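Local atomic coordinates of putative hydrolase (Agrobacterium vitis, PDB entry 3LLC), a protein that is a putative alpha/beta hydrolase that probably acts as an esterase or acyl-protein thioesterase, cleaving fatty acids from acylated residues of proteins. Residues S48-T53 against H77-G82. Residues are numbered along the deposited sequence; the frame is centred on the assembly and turned at random.
Sequences SDMTGT and HGASGG
His77 presents the edge of its imidazole to the backbone of Ser48: His77 CD2 lies 3.3 Å from Ser48 O, near the ring plane. CG stands anti to the carbonyl carbon (chi1 -64°), which turns the ring toward the other loop, where NE2 accepts from Arg47 N, while ND1 bonds to Ser75 O of its own loop. Both ring nitrogens are thus engaged, fixing the rotation of the imidazole. Water 1 adds a weak bridge, donating to Ser48 O at 3.5 Å and accepting from Gly78 N at 3.3 Å.

Apolar contact is sparse. Asp49 CB approaches Gly78 CA to 4.2 Å, at the pair whose CA atoms come nearest across the two loops. The extended selenomethionine Met50 brings CE to 4.4 Å from Ala79 CB; Met50 also touches Leu28, and Ala79 touches Ala26, of strand 23-30.

In the alpha/beta hydrolase fold, these are the loops following the adjacent parallel strands 39-43 and 68-72. Asp73 couples them through its carboxylate, OD1 accepting from Met50 N and OD2 from Ala79 N.

Each loop is also braced internally. In the conformer described, one of two modelled for Asp49, its OD1 takes Thr51 N (3.1 Å, an Asx turn) and Thr51 OG1 (2.6 Å) from one face of its carboxylate, within a type I turn ending at Gly52, the N-cap of helix 53-65. In the other loop, a type II' turn from His77 to Ser80 is closed by Ser80 N to His77 O at 3.2 Å.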
loop_
_atom_site.group_PDB
_atom_site.type_symbol
_atom_site.label_atom_id
_atom_site.label_comp_id
_atom_site.label_asym_id
_atom_site.label_seq_id
_atom_site.Cartn_x
_atom_site.Cartn_y
_atom_site.Cartn_z
ATOM N N SER A 48 0.966 6.014 7.888
ATOM C CA SER A 48 -0.498 6.151 7.971
ATOM C C SER A 48 -1.066 5.252 9.082
ATOM O O SER A 48 -0.359 4.409 9.671
ATOM C CB SER A 48 -1.167 5.751 6.636
ATOM O OG SER A 48 -0.953 4.357 6.380
ATOM N N ASP A 49 -2.367 5.401 9.312
ATOM C CA ASP A 49 -3.047 4.369 10.101
ATOM C C ASP A 49 -4.413 4.071 9.546
ATOM O O ASP A 49 -4.941 4.731 8.638
ATOM C CB ASP A 49 -3.024 4.601 11.628
ATOM C CG ASP A 49 -3.953 5.699 12.088
ATOM O OD1 ASP A 49 -5.089 5.814 11.598
ATOM O OD2 ASP A 49 -3.550 6.429 13.001
HETATM N N MSE A 50 -4.942 2.945 10.000
HETATM C CA MSE A 50 -6.138 2.375 9.344
HETATM C C MSE A 50 -7.451 3.126 9.628
HETATM O O MSE A 50 -8.505 2.775 9.060
HETATM C CB MSE A 50 -6.255 0.877 9.659
HETATM C CG MSE A 50 -6.544 0.577 11.053
HETATM SE SE MSE A 50 -6.788 -1.378 11.391
HETATM C CE MSE A 50 -6.595 -1.352 13.249
ATOM N N THR A 51 -7.410 4.151 10.495
ATOM C CA THR A 51 -8.562 5.011 10.761
ATOM C C THR A 51 -8.574 6.286 9.854
ATOM O O THR A 51 -9.423 7.149 10.009
ATOM C CB THR A 51 -8.610 5.459 12.246
ATOM O OG1 THR A 51 -7.491 6.314 12.517
ATOM C CG2 THR A 51 -8.596 4.262 13.182
ATOM N N GLY A 52 -7.635 6.393 8.923
ATOM C CA GLY A 52 -7.576 7.507 7.970
ATOM C C GLY A 52 -8.783 7.632 7.040
ATOM O O GLY A 52 -9.522 6.656 6.805
ATOM N N THR A 53 -8.991 8.835 6.504
ATOM C CA THR A 53 -10.172 9.122 5.665
ATOM C C THR A 53 -10.372 8.170 4.502
ATOM O O THR A 53 -11.481 7.663 4.316
ATOM C CB THR A 53 -10.091 10.552 5.085
ATOM O OG1 THR A 53 -10.072 11.450 6.190
ATOM C CG2 THR A 53 -11.298 10.870 4.194
ATOM N N HIS A 77 3.142 1.125 13.590
ATOM C CA HIS A 77 2.083 2.100 13.272
ATOM C C HIS A 77 0.818 1.781 14.076
ATOM O O HIS A 77 0.510 0.606 14.362
ATOM C CB HIS A 77 1.658 2.006 11.805
ATOM C CG HIS A 77 2.710 2.347 10.786
ATOM N ND1 HIS A 77 3.888 1.628 10.625
ATOM C CD2 HIS A 77 2.710 3.282 9.801
ATOM C CE1 HIS A 77 4.563 2.118 9.594
ATOM N NE2 HIS A 77 3.877 3.120 9.078
ATOM N N GLY A 78 0.050 2.821 14.396
ATOM C CA GLY A 78 -1.267 2.659 14.974
ATOM C C GLY A 78 -1.391 1.649 16.121
ATOM O O GLY A 78 -0.739 1.783 17.165
ATOM N N ALA A 79 -2.319 0.693 15.963
ATOM C CA ALA A 79 -2.685 -0.229 17.040
ATOM C C ALA A 79 -1.808 -1.488 17.065
ATOM O O ALA A 79 -1.939 -2.305 17.987
ATOM C CB ALA A 79 -4.237 -0.624 16.949
ATOM N N SER A 80 -0.925 -1.638 16.083
ATOM C CA SER A 80 -0.037 -2.822 16.006
ATOM C C SER A 80 1.213 -2.743 16.900
ATOM O O SER A 80 1.545 -1.666 17.436
ATOM C CB SER A 80 0.353 -3.096 14.562
ATOM O OG SER A 80 -0.779 -3.544 13.838
ATOM N N GLY A 81 1.854 -3.896 17.114
ATOM C CA GLY A 81 3.117 -3.983 17.835
ATOM C C GLY A 81 4.326 -3.679 16.954
ATOM O O GLY A 81 4.191 -3.356 15.773
ATOM N N GLY A 82 5.509 -3.795 17.552
ATOM C CA GLY A 82 6.779 -3.642 16.844
ATOM C C GLY A 82 7.256 -2.186 16.774
ATOM O O GLY A 82 6.422 -1.275 16.836
HETATM O O HOH W 1 0.958 5.511 12.679
#